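PDB 6GMM: adhesin LabA from Helicobacter pylori, which probably attaches the bacterium to the gastric mucosa by recognising the sugar LacdiNAc, as a lectin-like outer-membrane adhesin. Local coordinates for residues Gly275-Pro280 with Asn426-Ile431; Ser390-Leu395 with Gly430-Tyr435. All blocks are in the same frame, centred on the assembly; numbering follows the deposited sequence.

Contact 1 (Gly275-Pro280 with Asn426-Ile431); sequences GKTFNP and NSPQGI
N279 and Q429 come closest in backbone, their CA atoms 5.0 Å apart, where two irregular loops run in roughly the same direction, 31° apart end to end. The one hydrogen bond between them comes from a side-chain amide. NE2 of Q429 donates to the backbone O of F278 over 3.1 Å, fairly straight at 153° and in the carbonyl plane, with that oxygen tilted slightly from the amide plane. The extended chain beyond CG brings the amide to F278, and its nitrogen also reaches the backbone O of A30, so one NH2 group ties together three parts of the chain. The 426-431 loop joins the two strands of the antiparallel hairpin 419-423/433-437, and the turn is gathered round S427, whose OG accepts from N of I431 at 3.0 Å. Apolar contacts flank the hydrogen bond to F278. CG2 of T277, placed anti to its own nitrogen, leans on CG of Q429 at 3.7 Å and on CB of P428 at 4.0 Å. Farther along, CG of P280 meets the CD1 tip of I431 at 4.2 Å, while F278 sets out away from the hairpin loop and its ring packs on P32 and I35 of helix 32-50.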
ATOM      1  N   GLY A 275      27.498  10.655  25.886  1.00 46.39           N
ATOM      2  CA  GLY A 275      28.252  11.329  26.938  1.00 48.31           C
ATOM      3  C   GLY A 275      28.200  12.843  26.866  1.00 52.67           C
ATOM      4  O   GLY A 275      28.252  13.500  27.897  1.00 52.64           O
ATOM      5  N   LYS A 276      28.097  13.412  25.649  1.00 49.42           N
ATOM      6  CA  LYS A 276      28.055  14.861  25.415  1.00 47.65           C
ATOM      7  C   LYS A 276      26.631  15.397  25.500  1.00 46.97           C
ATOM      8  O   LYS A 276      25.661  14.640  25.337  1.00 44.95           O
ATOM      9  CB  LYS A 276      28.660  15.196  24.039  1.00 50.75           C
ATOM     10  N   THR A 277      26.504  16.710  25.764  1.00 40.92           N
ATOM     11  CA  THR A 277      25.210  17.388  25.833  1.00 37.96           C
ATOM     12  C   THR A 277      24.672  17.543  24.409  1.00 37.83           C
ATOM     13  O   THR A 277      25.433  17.888  23.501  1.00 38.32           O
ATOM     14  CB  THR A 277      25.373  18.754  26.547  1.00 48.93           C
ATOM     15  OG1 THR A 277      25.874  18.535  27.864  1.00 49.94           O
ATOM     16  CG2 THR A 277      24.071  19.542  26.640  1.00 46.12           C
ATOM     17  N   PHE A 278      23.376  17.284  24.214  1.00 32.14           N
ATOM     18  CA  PHE A 278      22.737  17.461  22.899  1.00 31.10           C
ATOM     19  C   PHE A 278      21.898  18.728  22.954  1.00 33.57           C
ATOM     20  O   PHE A 278      21.032  18.874  23.828  1.00 32.22           O
ATOM     21  CB  PHE A 278      21.886  16.229  22.480  1.00 30.68           C
ATOM     22  CG  PHE A 278      21.098  16.353  21.188  1.00 29.98           C
ATOM     23  CD1 PHE A 278      21.689  16.064  19.960  1.00 31.61           C
ATOM     24  CD2 PHE A 278      19.755  16.720  21.203  1.00 29.81           C
ATOM     25  CE1 PHE A 278      20.961  16.178  18.768  1.00 31.65           C
ATOM     26  CE2 PHE A 278      19.039  16.866  20.014  1.00 31.34           C
ATOM     27  CZ  PHE A 278      19.635  16.561  18.799  1.00 29.95           C
ATOM     28  N   ASN A 279      22.190  19.664  22.052  1.00 31.70           N
ATOM     29  CA  ASN A 279      21.460  20.916  21.947  1.00 30.90           C
ATOM     30  C   ASN A 279      20.369  20.747  20.872  1.00 32.11           C
ATOM     31  O   ASN A 279      20.673  20.676  19.678  1.00 30.56           O
ATOM     32  CB  ASN A 279      22.404  22.080  21.635  1.00 33.16           C
ATOM     33  CG  ASN A 279      21.722  23.429  21.558  1.00 45.88           C
ATOM     34  OD1 ASN A 279      20.487  23.554  21.482  1.00 35.59           O
ATOM     35  ND2 ASN A 279      22.526  24.466  21.516  1.00 32.48           N
ATOM     36  N   PRO A 280      19.084  20.674  21.284  1.00 29.45           N
ATOM     37  CA  PRO A 280      18.008  20.474  20.296  1.00 28.57           C
ATOM     38  C   PRO A 280      17.787  21.644  19.342  1.00 31.02           C
ATOM     39  O   PRO A 280      17.148  21.487  18.322  1.00 28.60           O
ATOM     40  CB  PRO A 280      16.770  20.209  21.159  1.00 29.03           C
ATOM     41  CG  PRO A 280      17.080  20.762  22.457  1.00 33.52           C
ATOM     42  CD  PRO A 280      18.558  20.747  22.659  1.00 30.60           C
ATOM     43  N   ASN A 426      20.092  26.785  34.821  1.00 61.81           N
ATOM     44  CA  ASN A 426      21.400  26.146  34.710  1.00 61.92           C
ATOM     45  C   ASN A 426      21.461  25.217  33.486  1.00 62.26           C
ATOM     46  O   ASN A 426      22.568  24.840  33.074  1.00 62.98           O
ATOM     47  CB  ASN A 426      21.703  25.355  35.992  1.00 66.55           C
ATOM     48  CG  ASN A 426      23.175  25.187  36.299  1.00 97.67           C
ATOM     49  OD1 ASN A 426      23.899  26.150  36.595  1.00 90.31           O
ATOM     50  ND2 ASN A 426      23.635  23.944  36.299  1.00 93.11           N
ATOM     51  N   SER A 427      20.273  24.864  32.907  1.00 53.68           N
ATOM     52  CA  SER A 427      20.105  23.978  31.750  1.00 50.90           C
ATOM     53  C   SER A 427      21.195  24.132  30.686  1.00 52.88           C
ATOM     54  O   SER A 427      21.231  25.161  30.001  1.00 53.04           O
ATOM     55  CB  SER A 427      18.725  24.152  31.112  1.00 51.86           C
ATOM     56  OG  SER A 427      18.586  23.392  29.917  1.00 53.09           O
ATOM     57  N   PRO A 428      22.064  23.109  30.499  1.00 47.77           N
ATOM     58  CA  PRO A 428      23.083  23.208  29.441  1.00 47.95           C
ATOM     59  C   PRO A 428      22.483  23.123  28.033  1.00 48.53           C
ATOM     60  O   PRO A 428      23.133  23.549  27.078  1.00 48.83           O
ATOM     61  CB  PRO A 428      24.034  22.045  29.744  1.00 50.50           C
ATOM     62  CG  PRO A 428      23.215  21.060  30.468  1.00 54.35           C
ATOM     63  CD  PRO A 428      22.151  21.819  31.217  1.00 48.99           C
ATOM     64  N   GLN A 429      21.234  22.602  27.920  1.00 42.36           N
ATOM     65  CA  GLN A 429      20.471  22.400  26.664  1.00 39.96           C
ATOM     66  C   GLN A 429      19.610  23.609  26.256  1.00 45.17           C
ATOM     67  O   GLN A 429      19.123  23.646  25.134  1.00 43.97           O
ATOM     68  CB  GLN A 429      19.579  21.147  26.776  1.00 38.83           C
ATOM     69  CG  GLN A 429      20.375  19.864  26.975  1.00 42.96           C
ATOM     70  CD  GLN A 429      19.525  18.650  27.239  1.00 57.48           C
ATOM     71  OE1 GLN A 429      18.791  18.569  28.241  1.00 47.09           O
ATOM     72  NE2 GLN A 429      19.665  17.649  26.369  1.00 50.86           N
ATOM     73  N   GLY A 430      19.398  24.559  27.168  1.00 43.93           N
ATOM     74  CA  GLY A 430      18.578  25.737  26.901  1.00 44.48           C
ATOM     75  C   GLY A 430      17.087  25.541  27.103  1.00 49.41           C
ATOM     76  O   GLY A 430      16.275  26.285  26.534  1.00 49.35           O
ATOM     77  N   ILE A 431      16.728  24.526  27.908  1.00 45.73           N
ATOM     78  CA  ILE A 431      15.355  24.182  28.285  1.00 44.74           C
ATOM     79  C   ILE A 431      15.216  24.675  29.740  1.00 47.77           C
ATOM     80  O   ILE A 431      15.329  23.901  30.701  1.00 46.92           O
ATOM     81  CB  ILE A 431      15.033  22.663  28.084  1.00 47.22           C
ATOM     82  CG1 ILE A 431      15.325  22.212  26.625  1.00 47.33           C
ATOM     83  CG2 ILE A 431      13.572  22.337  28.481  1.00 47.71           C
ATOM     84  CD1 ILE A 431      15.743  20.745  26.491  1.00 53.28           C
TER

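Contact 2 (Ser390-Leu395 with Gly430-Tyr435); sequences SQYQKL and GIQDNY
Polar contact centres on Y392, whose hydroxyl donates to the backbone O of D433 across 2.7 Å. The oxygen lies in line with the ring plane, at its edge, and the hydroxyl meets it on a lone pair in the carbonyl plane, with a C=O...O angle of 115°. With CG anti to the backbone N (chi1 -177°), the phenol reaches out from the helix to the start of strand 433-437. The amide of Q432 lies nearly coplanar with the same ring and sets NE2 at its edge, 3.3 Å from CE2 of Y392. Apolar packing supplies the rest. CG2 of I431, the branch not used against P280, rests 3.7 Å from CZ of Y392. CE1 of Y392 lies 4.1 Å from CE2 of Y435, at the edge of the Y435 ring. One turn on, L395 makes an off-centre CH-pi contact, CG lying 4.3 Å from the centroid of the Y435 ring, and its CD2 comes within 3.6 Å of CD2 of Y435. I26 of helix 4-28 also touches Y392, and Y19 touches Y435. Here a two-stranded antiparallel hairpin packs against a helix, its strand crossing the helix axis at 64°, within a largely helical adhesin.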
ATOM      1  N   SER A 390       9.693  26.171  18.078  1.00 28.00           N
ATOM      2  CA  SER A 390       8.248  26.373  17.947  1.00 28.28           C
ATOM      3  C   SER A 390       7.419  25.402  18.779  1.00 31.00           C
ATOM      4  O   SER A 390       6.386  25.790  19.324  1.00 30.31           O
ATOM      5  CB  SER A 390       7.840  26.244  16.485  1.00 33.48           C
ATOM      6  OG  SER A 390       6.432  26.377  16.391  1.00 50.84           O
ATOM      7  N   GLN A 391       7.840  24.136  18.832  1.00 27.66           N
ATOM      8  CA  GLN A 391       7.163  23.082  19.584  1.00 27.03           C
ATOM      9  C   GLN A 391       7.265  23.315  21.086  1.00 33.01           C
ATOM     10  O   GLN A 391       6.280  23.133  21.804  1.00 32.61           O
ATOM     11  CB  GLN A 391       7.706  21.699  19.188  1.00 27.52           C
ATOM     12  CG  GLN A 391       7.213  21.166  17.831  1.00 23.44           C
ATOM     13  CD  GLN A 391       5.704  21.010  17.790  1.00 37.09           C
ATOM     14  OE1 GLN A 391       5.152  19.984  18.205  1.00 30.34           O
ATOM     15  NE2 GLN A 391       5.004  22.032  17.297  1.00 27.16           N
ATOM     16  N   TYR A 392       8.433  23.791  21.550  1.00 31.39           N
ATOM     17  CA  TYR A 392       8.684  24.114  22.953  1.00 30.79           C
ATOM     18  C   TYR A 392       7.855  25.320  23.403  1.00 35.14           C
ATOM     19  O   TYR A 392       7.257  25.279  24.482  1.00 33.10           O
ATOM     20  CB  TYR A 392      10.192  24.259  23.221  1.00 32.82           C
ATOM     21  CG  TYR A 392      10.579  24.525  24.663  1.00 36.94           C
ATOM     22  CD1 TYR A 392      10.114  23.712  25.696  1.00 39.05           C
ATOM     23  CD2 TYR A 392      11.484  25.531  24.986  1.00 38.61           C
ATOM     24  CE1 TYR A 392      10.476  23.951  27.025  1.00 39.74           C
ATOM     25  CE2 TYR A 392      11.839  25.787  26.306  1.00 40.17           C
ATOM     26  CZ  TYR A 392      11.343  24.987  27.322  1.00 48.44           C
ATOM     27  OH  TYR A 392      11.729  25.222  28.618  1.00 52.88           O
ATOM     28  N   GLN A 393       7.755  26.358  22.546  1.00 33.19           N
ATOM     29  CA  GLN A 393       6.923  27.551  22.765  1.00 32.33           C
ATOM     30  C   GLN A 393       5.456  27.097  22.876  1.00 34.65           C
ATOM     31  O   GLN A 393       4.719  27.620  23.702  1.00 34.63           O
ATOM     32  CB  GLN A 393       7.054  28.514  21.569  1.00 33.80           C
ATOM     33  CG  GLN A 393       6.327  29.835  21.758  1.00 56.72           C
ATOM     34  CD  GLN A 393       6.536  30.770  20.601  1.00 84.01           C
ATOM     35  OE1 GLN A 393       5.694  30.882  19.702  1.00 78.36           O
ATOM     36  NE2 GLN A 393       7.657  31.484  20.608  1.00 81.58           N
ATOM     37  N   LYS A 394       5.046  26.125  22.045  1.00 29.70           N
ATOM     38  CA  LYS A 394       3.684  25.578  22.046  1.00 29.90           C
ATOM     39  C   LYS A 394       3.327  24.903  23.401  1.00 35.46           C
ATOM     40  O   LYS A 394       2.199  25.060  23.880  1.00 35.75           O
ATOM     41  CB  LYS A 394       3.460  24.635  20.852  1.00 29.80           C
ATOM     42  N   LEU A 395       4.319  24.241  24.046  1.00 32.40           N
ATOM     43  CA  LEU A 395       4.181  23.575  25.356  1.00 32.10           C
ATOM     44  C   LEU A 395       3.833  24.599  26.434  1.00 37.46           C
ATOM     45  O   LEU A 395       3.004  24.324  27.314  1.00 39.02           O
ATOM     46  CB  LEU A 395       5.483  22.825  25.715  1.00 31.93           C
ATOM     47  CG  LEU A 395       5.495  21.942  26.987  1.00 36.61           C
ATOM     48  CD1 LEU A 395       4.373  20.883  26.956  1.00 36.21           C
ATOM     49  CD2 LEU A 395       6.835  21.257  27.143  1.00 36.55           C
ATOM     50  N   GLY A 430      19.398  24.559  27.168  1.00 43.93           N
ATOM     51  CA  GLY A 430      18.578  25.737  26.901  1.00 44.48           C
ATOM     52  C   GLY A 430      17.087  25.541  27.103  1.00 49.41           C
ATOM     53  O   GLY A 430      16.275  26.285  26.534  1.00 49.35           O
ATOM     54  N   ILE A 431      16.728  24.526  27.908  1.00 45.73           N
ATOM     55  CA  ILE A 431      15.355  24.182  28.285  1.00 44.74           C
ATOM     56  C   ILE A 431      15.216  24.675  29.740  1.00 47.77           C
ATOM     57  O   ILE A 431      15.329  23.901  30.701  1.00 46.92           O
ATOM     58  CB  ILE A 431      15.033  22.663  28.084  1.00 47.22           C
ATOM     59  CG1 ILE A 431      15.325  22.212  26.625  1.00 47.33           C
ATOM     60  CG2 ILE A 431      13.572  22.337  28.481  1.00 47.71           C
ATOM     61  CD1 ILE A 431      15.743  20.745  26.491  1.00 53.28           C
ATOM     62  N   GLN A 432      15.039  25.999  29.870  1.00 45.16           N
ATOM     63  CA  GLN A 432      14.929  26.711  31.146  1.00 45.85           C
ATOM     64  C   GLN A 432      13.675  26.347  31.947  1.00 48.46           C
ATOM     65  O   GLN A 432      13.663  26.535  33.160  1.00 49.03           O
ATOM     66  CB  GLN A 432      15.047  28.239  30.953  1.00 48.32           C
ATOM     67  CG  GLN A 432      13.959  28.885  30.088  1.00 71.23           C
ATOM     68  CD  GLN A 432      14.336  28.945  28.626  1.00 92.57           C
ATOM     69  OE1 GLN A 432      15.114  29.804  28.196  1.00 91.65           O
ATOM     70  NE2 GLN A 432      13.777  28.050  27.826  1.00 77.55           N
ATOM     71  N   ASP A 433      12.619  25.852  31.280  1.00 43.24           N
ATOM     72  CA  ASP A 433      11.387  25.484  31.976  1.00 42.32           C
ATOM     73  C   ASP A 433      11.055  24.022  31.762  1.00 43.30           C
ATOM     74  O   ASP A 433      10.993  23.540  30.622  1.00 40.93           O
ATOM     75  CB  ASP A 433      10.216  26.407  31.600  1.00 44.55           C
ATOM     76  CG  ASP A 433      10.330  27.786  32.219  1.00 61.02           C
ATOM     77  OD1 ASP A 433      11.021  28.642  31.631  1.00 62.62           O
ATOM     78  OD2 ASP A 433       9.745  28.000  33.309  1.00 69.52           O
ATOM     79  N   ASN A 434      10.925  23.311  32.880  1.00 37.69           N
ATOM     80  CA  ASN A 434      10.608  21.899  32.921  1.00 36.26           C
ATOM     81  C   ASN A 434       9.136  21.785  33.246  1.00 37.19           C
ATOM     82  O   ASN A 434       8.695  22.260  34.295  1.00 36.80           O
ATOM     83  CB  ASN A 434      11.477  21.193  33.957  1.00 39.11           C
ATOM     84  CG  ASN A 434      12.668  20.483  33.364  1.00 69.03           C
ATOM     85  OD1 ASN A 434      13.324  20.968  32.424  1.00 57.07           O
ATOM     86  ND2 ASN A 434      12.977  19.313  33.911  1.00 65.99           N
ATOM     87  N   TYR A 435       8.363  21.230  32.312  1.00 29.57           N
ATOM     88  CA  TYR A 435       6.926  21.114  32.485  1.00 28.29           C
ATOM     89  C   TYR A 435       6.563  19.734  32.980  1.00 31.58           C
ATOM     90  O   TYR A 435       7.282  18.760  32.728  1.00 29.57           O
ATOM     91  CB  TYR A 435       6.184  21.481  31.198  1.00 28.48           C
ATOM     92  CG  TYR A 435       6.318  22.941  30.825  1.00 30.02           C
ATOM     93  CD1 TYR A 435       5.391  23.879  31.264  1.00 31.54           C
ATOM     94  CD2 TYR A 435       7.347  23.378  29.988  1.00 31.17           C
ATOM     95  CE1 TYR A 435       5.491  25.220  30.897  1.00 30.60           C
ATOM     96  CE2 TYR A 435       7.460  24.719  29.620  1.00 32.30           C
ATOM     97  CZ  TYR A 435       6.535  25.638  30.086  1.00 38.10           C
ATOM     98  OH  TYR A 435       6.654  26.965  29.761  1.00 37.02           O
TER

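Overall arrangement
The two contacts show how one hairpin can be held at both its turn and its strand. They share G430 and I431, and their centres lie 13 Å apart, far from the middle of the elongated chain. Contact 1 joins loop to loop across a long sequence gap; contact 2 joins strand to helix 388-408 over a much shorter one. Both are partly buried, contact 2 slightly more so. Each has a side-chain donor reaching a backbone carbonyl, an amide in the first and a phenol in the second, but aromatic packing across the interface belongs to contact 2. Y281 links them further, its hydroxyl bonding to O of G430 and its side chain touching Y392.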